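Local coordinates for uncharacterized protein (Acinetobacter baumannii, PDB 4L3U), which is of unknown function but folds as a small all-helical domain of the DUF4844 family, seen here as a single chain, at residues Q22-F32 with Q100-I111; K74-I85 with V112-L121. One frame throughout, in Å; residues are numbered along the deposited sequence.

In the fold
In this all-helical chain of five helices, interaction 1 lies on helix 95-112 and interaction 2 begins at the C-terminal end of that helix, where the chain leaves it; their centres lie about 13 Å apart. Interaction 1 sets the end of helix 14-27 and the loop after it on helix 95-112; interaction 2 lays the connection from that helix to helix 120-134 along helix 74-86. Along the chain the segments alternate, 22-32, 74-85, 100-111, 112-121, so the two contacts cross. They also touch: Leu109 and Phe105 pack on Leu81, Val101 packs on Ile85, and Leu109 O probably accepts a hydrogen bond from Leu114 N. Helix 95-112 thus meets helix 14-27 in interaction 1 and helix 74-86 where the two contacts join.

Interaction 1: residues Q22-F32 with Q100-I111; sequences QLEKFKAQDHF and QVATTFESFLDI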
loop_
_atom_site.group_PDB
_atom_site.type_symbol
_atom_site.label_atom_id
_atom_site.label_comp_id
_atom_site.label_asym_id
_atom_site.label_seq_id
_atom_site.Cartn_x
_atom_site.Cartn_y
_atom_site.Cartn_z
ATOM N N GLN A 22 -5.587 -13.009 -4.800
ATOM C CA GLN A 22 -5.099 -12.401 -3.568
ATOM C C GLN A 22 -5.388 -10.903 -3.559
ATOM O O GLN A 22 -5.803 -10.345 -2.545
ATOM C CB GLN A 22 -3.594 -12.618 -3.427
ATOM C CG GLN A 22 -3.164 -14.061 -3.263
ATOM C CD GLN A 22 -1.672 -14.175 -3.019
ATOM O OE1 GLN A 22 -0.875 -14.219 -3.957
ATOM N NE2 GLN A 22 -1.284 -14.202 -1.750
ATOM N N LEU A 23 -5.160 -10.261 -4.699
ATOM C CA LEU A 23 -5.345 -8.819 -4.832
ATOM C C LEU A 23 -6.811 -8.425 -4.739
ATOM O O LEU A 23 -7.151 -7.400 -4.151
ATOM C CB LEU A 23 -4.776 -8.336 -6.168
ATOM C CG LEU A 23 -3.253 -8.374 -6.298
ATOM C CD1 LEU A 23 -2.834 -8.212 -7.747
ATOM C CD2 LEU A 23 -2.622 -7.292 -5.433
ATOM N N GLU A 24 -7.676 -9.235 -5.336
ATOM C CA GLU A 24 -9.106 -8.975 -5.309
ATOM C C GLU A 24 -9.629 -9.030 -3.880
ATOM O O GLU A 24 -10.417 -8.182 -3.461
ATOM C CB GLU A 24 -9.841 -9.994 -6.178
ATOM C CG GLU A 24 -9.549 -9.862 -7.667
ATOM C CD GLU A 24 -10.265 -8.692 -8.318
ATOM O OE1 GLU A 24 -10.940 -7.922 -7.600
ATOM O OE2 GLU A 24 -10.155 -8.541 -9.555
ATOM N N LYS A 25 -9.186 -10.038 -3.137
ATOM C CA LYS A 25 -9.595 -10.199 -1.753
ATOM C C LYS A 25 -9.033 -9.047 -0.937
ATOM O O LYS A 25 -9.751 -8.404 -0.175
ATOM C CB LYS A 25 -9.098 -11.538 -1.207
ATOM C CG LYS A 25 -9.487 -11.806 0.236
ATOM N N PHE A 26 -7.746 -8.779 -1.125
ATOM C CA PHE A 26 -7.060 -7.706 -0.419
ATOM C C PHE A 26 -7.740 -6.365 -0.651
ATOM O O PHE A 26 -7.877 -5.559 0.261
ATOM C CB PHE A 26 -5.606 -7.633 -0.879
ATOM C CG PHE A 26 -4.739 -6.775 -0.007
ATOM C CD1 PHE A 26 -4.338 -7.221 1.239
ATOM C CD2 PHE A 26 -4.323 -5.525 -0.430
ATOM C CE1 PHE A 26 -3.537 -6.438 2.049
ATOM C CE2 PHE A 26 -3.522 -4.739 0.378
ATOM C CZ PHE A 26 -3.129 -5.198 1.617
ATOM N N LYS A 27 -8.168 -6.136 -1.882
ATOM C CA LYS A 27 -8.808 -4.889 -2.260
ATOM C C LYS A 27 -10.077 -4.610 -1.445
ATOM O O LYS A 27 -10.394 -3.455 -1.157
ATOM C CB LYS A 27 -9.142 -4.957 -3.748
ATOM C CG LYS A 27 -9.836 -3.741 -4.306
ATOM C CD LYS A 27 -10.252 -3.966 -5.753
ATOM C CE LYS A 27 -11.359 -5.010 -5.874
ATOM N NZ LYS A 27 -11.842 -5.161 -7.275
ATOM N N ALA A 28 -10.789 -5.670 -1.069
ATOM C CA ALA A 28 -12.094 -5.543 -0.416
ATOM C C ALA A 28 -12.015 -5.443 1.103
ATOM O O ALA A 28 -13.030 -5.252 1.772
ATOM C CB ALA A 28 -12.979 -6.716 -0.800
ATOM N N GLN A 29 -10.813 -5.571 1.649
ATOM C CA GLN A 29 -10.638 -5.564 3.090
ATOM C C GLN A 29 -10.516 -4.146 3.628
ATOM O O GLN A 29 -10.135 -3.224 2.905
ATOM C CB GLN A 29 -9.397 -6.368 3.463
ATOM C CG GLN A 29 -9.491 -7.836 3.097
ATOM C CD GLN A 29 -8.142 -8.518 3.109
ATOM O OE1 GLN A 29 -7.141 -7.927 3.513
ATOM N NE2 GLN A 29 -8.104 -9.765 2.654
ATOM N N ASP A 30 -10.864 -3.981 4.899
ATOM C CA ASP A 30 -10.579 -2.756 5.625
ATOM C C ASP A 30 -9.189 -2.932 6.209
ATOM O O ASP A 30 -8.962 -3.842 7.004
ATOM C CB ASP A 30 -11.598 -2.549 6.743
ATOM C CG ASP A 30 -11.446 -1.206 7.439
ATOM O OD1 ASP A 30 -10.428 -0.517 7.223
ATOM O OD2 ASP A 30 -12.349 -0.840 8.218
ATOM N N HIS A 31 -8.260 -2.071 5.809
ATOM C CA HIS A 31 -6.870 -2.213 6.223
ATOM C C HIS A 31 -6.495 -1.333 7.407
ATOM O O HIS A 31 -5.321 -1.252 7.773
ATOM C CB HIS A 31 -5.955 -1.895 5.048
ATOM C CG HIS A 31 -6.180 -2.778 3.866
ATOM N ND1 HIS A 31 -7.021 -2.436 2.830
ATOM C CD2 HIS A 31 -5.689 -4.004 3.563
ATOM C CE1 HIS A 31 -7.029 -3.405 1.934
ATOM N NE2 HIS A 31 -6.230 -4.369 2.358
ATOM N N PHE A 32 -7.488 -0.694 8.015
ATOM C CA PHE A 32 -7.225 0.320 9.026
ATOM C C PHE A 32 -8.141 0.187 10.232
ATOM O O PHE A 32 -8.625 1.178 10.785
ATOM C CB PHE A 32 -7.344 1.700 8.388
ATOM C CG PHE A 32 -6.430 1.886 7.212
ATOM C CD1 PHE A 32 -5.118 2.285 7.403
ATOM C CD2 PHE A 32 -6.865 1.619 5.924
ATOM C CE1 PHE A 32 -4.263 2.438 6.334
ATOM C CE2 PHE A 32 -6.014 1.772 4.852
ATOM C CZ PHE A 32 -4.710 2.182 5.059
ATOM N N GLN A 100 0.574 2.278 9.537
ATOM C CA GLN A 100 -0.374 1.260 9.108
ATOM C C GLN A 100 -0.448 1.203 7.583
ATOM O O GLN A 100 -0.641 0.134 7.008
ATOM C CB GLN A 100 -1.762 1.529 9.693
ATOM C CG GLN A 100 -2.730 0.375 9.502
ATOM C CD GLN A 100 -2.315 -0.871 10.262
ATOM O OE1 GLN A 100 -1.487 -0.811 11.173
ATOM N NE2 GLN A 100 -2.887 -2.010 9.886
ATOM N N VAL A 101 -0.299 2.355 6.937
ATOM C CA VAL A 101 -0.289 2.421 5.479
ATOM C C VAL A 101 0.929 1.683 4.930
ATOM O O VAL A 101 0.834 0.966 3.936
ATOM C CB VAL A 101 -0.275 3.883 4.970
ATOM C CG1 VAL A 101 0.024 3.948 3.471
ATOM C CG2 VAL A 101 -1.596 4.556 5.262
ATOM N N ALA A 102 2.072 1.875 5.581
ATOM C CA ALA A 102 3.305 1.207 5.192
ATOM C C ALA A 102 3.167 -0.304 5.348
ATOM O O ALA A 102 3.536 -1.059 4.455
ATOM C CB ALA A 102 4.464 1.721 6.022
ATOM N N THR A 103 2.634 -0.736 6.485
ATOM C CA THR A 103 2.417 -2.152 6.745
ATOM C C THR A 103 1.485 -2.742 5.693
ATOM O O THR A 103 1.705 -3.847 5.203
ATOM C CB THR A 103 1.818 -2.362 8.154
ATOM O OG1 THR A 103 2.774 -1.961 9.143
ATOM C CG2 THR A 103 1.437 -3.822 8.389
ATOM N N THR A 104 0.440 -1.993 5.353
ATOM C CA THR A 104 -0.531 -2.425 4.354
ATOM C C THR A 104 0.139 -2.598 2.991
ATOM O O THR A 104 -0.113 -3.574 2.289
ATOM C CB THR A 104 -1.709 -1.422 4.257
ATOM O OG1 THR A 104 -2.396 -1.371 5.513
ATOM C CG2 THR A 104 -2.698 -1.819 3.165
ATOM N N PHE A 105 1.004 -1.657 2.624
ATOM C CA PHE A 105 1.698 -1.725 1.342
ATOM C C PHE A 105 2.789 -2.789 1.338
ATOM O O PHE A 105 3.197 -3.260 0.278
ATOM C CB PHE A 105 2.292 -0.364 0.979
ATOM C CG PHE A 105 1.390 0.480 0.122
ATOM C CD1 PHE A 105 0.301 1.133 0.673
ATOM C CD2 PHE A 105 1.626 0.617 -1.238
ATOM C CE1 PHE A 105 -0.534 1.907 -0.115
ATOM C CE2 PHE A 105 0.794 1.392 -2.029
ATOM C CZ PHE A 105 -0.286 2.035 -1.467
ATOM N N GLU A 106 3.268 -3.160 2.522
ATOM C CA GLU A 106 4.263 -4.217 2.631
ATOM C C GLU A 106 3.630 -5.533 2.218
ATOM O O GLU A 106 4.301 -6.415 1.689
ATOM C CB GLU A 106 4.804 -4.311 4.058
ATOM C CG GLU A 106 5.911 -3.316 4.370
ATOM C CD GLU A 106 6.365 -3.369 5.822
ATOM O OE1 GLU A 106 5.656 -3.975 6.656
ATOM O OE2 GLU A 106 7.437 -2.807 6.132
ATOM N N SER A 107 2.327 -5.655 2.452
ATOM C CA SER A 107 1.598 -6.860 2.082
ATOM C C SER A 107 1.608 -7.040 0.569
ATOM O O SER A 107 1.674 -8.163 0.079
ATOM C CB SER A 107 0.162 -6.802 2.602
ATOM O OG SER A 107 0.136 -6.697 4.017
ATOM N N PHE A 108 1.553 -5.929 -0.164
ATOM C CA PHE A 108 1.660 -5.969 -1.622
ATOM C C PHE A 108 2.973 -6.613 -2.029
ATOM O O PHE A 108 3.002 -7.440 -2.933
ATOM C CB PHE A 108 1.598 -4.562 -2.231
ATOM C CG PHE A 108 0.201 -4.016 -2.399
ATOM C CD1 PHE A 108 -0.802 -4.781 -2.972
ATOM C CD2 PHE A 108 -0.098 -2.724 -1.998
ATOM C CE1 PHE A 108 -2.081 -4.270 -3.129
ATOM C CE2 PHE A 108 -1.370 -2.210 -2.151
ATOM C CZ PHE A 108 -2.363 -2.985 -2.717
ATOM N N LEU A 109 4.057 -6.225 -1.365
ATOM C CA LEU A 109 5.370 -6.771 -1.673
ATOM C C LEU A 109 5.334 -8.290 -1.592
ATOM O O LEU A 109 5.833 -8.983 -2.481
ATOM C CB LEU A 109 6.426 -6.224 -0.712
ATOM C CG LEU A 109 6.710 -4.722 -0.762
ATOM C CD1 LEU A 109 7.783 -4.369 0.244
ATOM C CD2 LEU A 109 7.138 -4.289 -2.146
ATOM N N ASP A 110 4.719 -8.798 -0.531
ATOM C CA ASP A 110 4.612 -10.234 -0.325
ATOM C C ASP A 110 3.765 -10.870 -1.422
ATOM O O ASP A 110 4.126 -11.913 -1.962
ATOM C CB ASP A 110 4.011 -10.530 1.050
ATOM C CG ASP A 110 4.943 -10.153 2.186
ATOM O OD1 ASP A 110 6.158 -10.415 2.070
ATOM O OD2 ASP A 110 4.460 -9.592 3.191
ATOM N N ILE A 111 2.649 -10.230 -1.758
ATOM C CA ILE A 111 1.742 -10.756 -2.778
ATOM C C ILE A 111 2.407 -10.875 -4.155
ATOM O O ILE A 111 2.380 -11.941 -4.766
ATOM C CB ILE A 111 0.444 -9.905 -2.881
ATOM C CG1 ILE A 111 -0.365 -10.038 -1.592
ATOM C CG2 ILE A 111 -0.419 -10.344 -4.076
ATOM C CD1 ILE A 111 -1.510 -9.064 -1.470
#
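Phe26 is the main bump here: its ring drops as a knob into the hole formed by Thr104, Ser107, Phe108 and Ile111. CG lies anti to the backbone N (chi1 -167°), which carries the ring across to helix 95-112. There its edge points at the face of Phe108, with centroids 5.1 Å apart and planes at 64°, an edge-to-face pair. Ile111 CD1 covers one face of Phe26 near the rim, and Phe26 CZ comes within 3.5 Å of Thr104 O. Leu23 CD2 fills the next hollow, between the edge of Phe108 and Ile111 CG2. Farther along, Phe32 meets Val101 edge-on, Phe32 CE1 3.6 Å from Val101 CG2, while Gln100 slides past the ring and gives a weak NE2 hydrogen bond to His31 O. The methyl of Thr104 packs against the His31 ring, and Thr104 OG1 is tied back to Gln100 O of its own helix. Asp30 holds the loop in an Asx turn by accepting from Phe32 N. The axes of segments 22-27 and 100-111 run antiparallel, 167° between their directions and 11.3 Å apart at closest approach, with the knob-into-hole packing characteristic of a helical bundle.

Interaction 2: residues K74-I85 with V112-L121; sequences KAELLQVLANGI and VGLESSEGIL
Leu114 and Leu78 cross at about a right angle, and this pair sits at the middle of the contact. Leu114 turns its two methyls to different places: Leu114 CD2 lies 4.0 Å from Leu78 CD1 and also rests over the helix backbone at Leu78 CA, while Leu114 CD1 lies against Lys74 CD, the two side chains sliding past each other in opposite directions. Leu78 divides its own branches in turn. With CG anti to the backbone N (chi1 -178°), CD1 is brought to Ser117 CA and Ile120 CD1, and Leu78 CD2 presses across Glu118 CG at 3.4 Å. Towards the start of helix 74-86, Leu77 and Val112 meet tip to tip, with Leu77 CD2 3.9 Å from Val112 CB. One turn on from Leu77, Leu81 puts CD2 against Ser117 CB. At the far end, Ile120 points CD1 at Ala82 CB, 3.8 Å away, and the Ile120 and Ile85 side chains slide past each other, CG2 to CG2; Leu121 comes near Ile85 more loosely. Elsewhere on helix 74-86, Val80 packs on Phe62 of helix 45-68.

The loop's shape is set within itself. Gly113 takes a positive phi straight after helix 95-112, Ser116 OG accepts from Glu118 N at 2.8 Å in an ST turn, and a type I' turn from Ser117 to Ile120, closed by Ile120 N to Ser117 O, leads through the N-cap residue Gly119 into helix 120-134. Water 1 donates to Val112 O and water 2 accepts from Glu115 N; the modelled Lys74 NZ is too close to Gly113 O to be trusted, so water links through it are doubtful. With no direct hydrogen bond between the segments, adhesion rests chiefly on aliphatic side chains, any water-mediated help from Lys74 being uncertain.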
loop_
_atom_site.group_PDB
_atom_site.type_symbol
_atom_site.label_atom_id
_atom_site.label_comp_id
_atom_site.label_asym_id
_atom_site.label_seq_id
_atom_site.Cartn_x
_atom_site.Cartn_y
_atom_site.Cartn_z
ATOM N N LYS A 74 10.149 -6.972 -11.947
ATOM C CA LYS A 74 10.286 -6.332 -10.643
ATOM C C LYS A 74 10.126 -4.826 -10.778
ATOM O O LYS A 74 9.493 -4.182 -9.941
ATOM C CB LYS A 74 11.639 -6.666 -10.010
ATOM C CG LYS A 74 11.869 -8.150 -9.802
ATOM C CD LYS A 74 10.868 -8.744 -8.835
ATOM C CE LYS A 74 11.158 -10.209 -8.593
ATOM N NZ LYS A 74 10.309 -10.767 -7.514
ATOM N N ALA A 75 10.688 -4.273 -11.848
ATOM C CA ALA A 75 10.632 -2.835 -12.080
ATOM C C ALA A 75 9.198 -2.381 -12.336
ATOM O O ALA A 75 8.791 -1.310 -11.885
ATOM C CB ALA A 75 11.528 -2.452 -13.241
ATOM N N GLU A 76 8.436 -3.199 -13.055
ATOM C CA GLU A 76 7.034 -2.904 -13.327
ATOM C C GLU A 76 6.230 -2.914 -12.043
ATOM O O GLU A 76 5.453 -2.001 -11.777
ATOM C CB GLU A 76 6.446 -3.928 -14.296
ATOM C CG GLU A 76 6.903 -3.743 -15.730
ATOM C CD GLU A 76 6.601 -4.944 -16.607
ATOM O OE1 GLU A 76 5.961 -5.894 -16.120
ATOM O OE2 GLU A 76 7.007 -4.936 -17.787
ATOM N N LEU A 77 6.419 -3.957 -11.249
ATOM C CA LEU A 77 5.721 -4.078 -9.982
ATOM C C LEU A 77 6.087 -2.933 -9.043
ATOM O O LEU A 77 5.248 -2.454 -8.286
ATOM C CB LEU A 77 6.052 -5.420 -9.331
ATOM C CG LEU A 77 5.598 -6.658 -10.103
ATOM C CD1 LEU A 77 6.249 -7.895 -9.513
ATOM C CD2 LEU A 77 4.085 -6.780 -10.088
ATOM N N LEU A 78 7.338 -2.485 -9.101
ATOM C CA LEU A 78 7.808 -1.435 -8.205
ATOM C C LEU A 78 7.213 -0.081 -8.561
ATOM O O LEU A 78 6.910 0.716 -7.681
ATOM C CB LEU A 78 9.335 -1.346 -8.233
ATOM C CG LEU A 78 9.968 -0.304 -7.302
ATOM C CD1 LEU A 78 9.662 -0.609 -5.843
ATOM C CD2 LEU A 78 11.471 -0.226 -7.530
ATOM N N GLN A 79 7.051 0.188 -9.848
ATOM C CA GLN A 79 6.474 1.456 -10.266
ATOM C C GLN A 79 5.013 1.569 -9.848
ATOM O O GLN A 79 4.566 2.635 -9.436
ATOM C CB GLN A 79 6.595 1.640 -11.776
ATOM C CG GLN A 79 5.926 2.905 -12.271
ATOM C CD GLN A 79 6.295 3.244 -13.697
ATOM O OE1 GLN A 79 7.413 2.983 -14.142
ATOM N NE2 GLN A 79 5.355 3.830 -14.425
ATOM N N VAL A 80 4.271 0.473 -9.962
ATOM C CA VAL A 80 2.876 0.451 -9.537
ATOM C C VAL A 80 2.797 0.714 -8.037
ATOM O O VAL A 80 1.914 1.430 -7.564
ATOM C CB VAL A 80 2.209 -0.899 -9.866
ATOM C CG1 VAL A 80 0.806 -0.981 -9.265
ATOM C CG2 VAL A 80 2.156 -1.108 -11.371
ATOM N N LEU A 81 3.727 0.127 -7.294
ATOM C CA LEU A 81 3.805 0.345 -5.857
ATOM C C LEU A 81 4.099 1.818 -5.556
ATOM O O LEU A 81 3.393 2.451 -4.769
ATOM C CB LEU A 81 4.895 -0.540 -5.253
ATOM C CG LEU A 81 4.973 -0.588 -3.726
ATOM C CD1 LEU A 81 3.947 -1.558 -3.171
ATOM C CD2 LEU A 81 6.373 -0.969 -3.274
ATOM N N ALA A 82 5.132 2.355 -6.206
ATOM C CA ALA A 82 5.587 3.728 -5.979
ATOM C C ALA A 82 4.524 4.757 -6.350
ATOM O O ALA A 82 4.336 5.753 -5.655
ATOM C CB ALA A 82 6.872 3.991 -6.767
ATOM N N ASN A 83 3.836 4.517 -7.458
ATOM C CA ASN A 83 2.774 5.409 -7.890
ATOM C C ASN A 83 1.559 5.311 -6.988
ATOM O O ASN A 83 0.873 6.296 -6.769
ATOM C CB ASN A 83 2.378 5.104 -9.330
ATOM C CG ASN A 83 3.451 5.504 -10.325
ATOM O OD1 ASN A 83 4.261 6.394 -10.063
ATOM N ND2 ASN A 83 3.463 4.843 -11.475
ATOM N N GLY A 84 1.295 4.122 -6.466
ATOM C CA GLY A 84 0.156 3.918 -5.593
ATOM C C GLY A 84 0.312 4.678 -4.290
ATOM O O GLY A 84 -0.637 5.295 -3.805
ATOM N N ILE A 85 1.517 4.643 -3.728
ATOM C CA ILE A 85 1.786 5.282 -2.442
ATOM C C ILE A 85 1.913 6.799 -2.573
ATOM O O ILE A 85 1.548 7.535 -1.658
ATOM C CB ILE A 85 3.067 4.701 -1.772
ATOM C CG1 ILE A 85 3.181 5.149 -0.310
ATOM C CG2 ILE A 85 4.318 5.094 -2.539
ATOM C CD1 ILE A 85 2.204 4.466 0.623
ATOM N N VAL A 112 2.998 -9.785 -4.640
ATOM C CA VAL A 112 3.559 -9.751 -5.993
ATOM C C VAL A 112 4.991 -10.272 -6.055
ATOM O O VAL A 112 5.624 -10.240 -7.109
ATOM C CB VAL A 112 3.531 -8.323 -6.590
ATOM C CG1 VAL A 112 2.119 -7.757 -6.552
ATOM C CG2 VAL A 112 4.506 -7.402 -5.860
ATOM N N GLY A 113 5.511 -10.723 -4.919
ATOM C CA GLY A 113 6.837 -11.311 -4.873
ATOM C C GLY A 113 7.946 -10.304 -5.079
ATOM O O GLY A 113 8.975 -10.617 -5.673
ATOM N N LEU A 114 7.735 -9.093 -4.582
ATOM C CA LEU A 114 8.741 -8.049 -4.660
ATOM C C LEU A 114 9.463 -7.982 -3.325
ATOM O O LEU A 114 8.830 -7.873 -2.278
ATOM C CB LEU A 114 8.078 -6.712 -4.974
ATOM C CG LEU A 114 9.001 -5.587 -5.431
ATOM C CD1 LEU A 114 9.683 -5.932 -6.739
ATOM C CD2 LEU A 114 8.203 -4.317 -5.572
ATOM N N GLU A 115 10.785 -8.053 -3.353
ATOM C CA GLU A 115 11.550 -8.127 -2.115
ATOM C C GLU A 115 11.570 -6.817 -1.338
ATOM O O GLU A 115 11.306 -6.795 -0.137
ATOM C CB GLU A 115 12.975 -8.568 -2.410
ATOM C CG GLU A 115 13.057 -9.996 -2.877
ATOM C CD GLU A 115 14.479 -10.435 -3.124
ATOM O OE1 GLU A 115 15.400 -9.628 -2.863
ATOM O OE2 GLU A 115 14.675 -11.586 -3.574
ATOM N N SER A 116 11.886 -5.729 -2.030
ATOM C CA SER A 116 12.066 -4.430 -1.394
ATOM C C SER A 116 11.258 -3.351 -2.106
ATOM O O SER A 116 10.828 -3.533 -3.245
ATOM C CB SER A 116 13.553 -4.059 -1.410
ATOM O OG SER A 116 13.767 -2.730 -0.971
ATOM N N SER A 117 11.050 -2.233 -1.419
ATOM C CA SER A 117 10.461 -1.052 -2.036
ATOM C C SER A 117 11.547 -0.030 -2.366
ATOM O O SER A 117 11.250 1.136 -2.599
ATOM C CB SER A 117 9.423 -0.423 -1.106
ATOM O OG SER A 117 10.034 0.074 0.071
ATOM N N GLU A 118 12.802 -0.472 -2.371
ATOM C CA GLU A 118 13.933 0.389 -2.712
ATOM C C GLU A 118 13.960 1.642 -1.858
ATOM O O GLU A 118 14.314 2.721 -2.330
ATOM C CB GLU A 118 13.882 0.777 -4.185
ATOM C CG GLU A 118 13.931 -0.400 -5.130
ATOM C CD GLU A 118 15.265 -1.114 -5.100
ATOM O OE1 GLU A 118 16.215 -0.584 -4.486
ATOM O OE2 GLU A 118 15.363 -2.204 -5.695
ATOM N N GLY A 119 13.568 1.489 -0.601
ATOM C CA GLY A 119 13.593 2.579 0.356
ATOM C C GLY A 119 12.472 3.591 0.177
ATOM O O GLY A 119 12.457 4.632 0.836
ATOM N N ILE A 120 11.525 3.286 -0.706
ATOM C CA ILE A 120 10.437 4.212 -1.007
ATOM C C ILE A 120 9.461 4.340 0.166
ATOM O O ILE A 120 8.996 5.434 0.479
ATOM C CB ILE A 120 9.675 3.784 -2.291
ATOM C CG1 ILE A 120 10.582 3.929 -3.516
ATOM C CG2 ILE A 120 8.400 4.619 -2.488
ATOM C CD1 ILE A 120 10.009 3.329 -4.786
ATOM N N LEU A 121 9.151 3.222 0.810
ATOM C CA LEU A 121 8.196 3.228 1.913
ATOM C C LEU A 121 8.716 3.958 3.152
ATOM O O LEU A 121 7.961 4.668 3.805
ATOM C CB LEU A 121 7.792 1.800 2.278
ATOM C CG LEU A 121 6.953 1.055 1.237
ATOM C CD1 LEU A 121 6.752 -0.395 1.649
ATOM C CD2 LEU A 121 5.612 1.738 1.035
HETATM O O HOH W 1 7.894 -10.925 -8.292
HETATM O O HOH W 2 12.138 -9.046 -5.881
#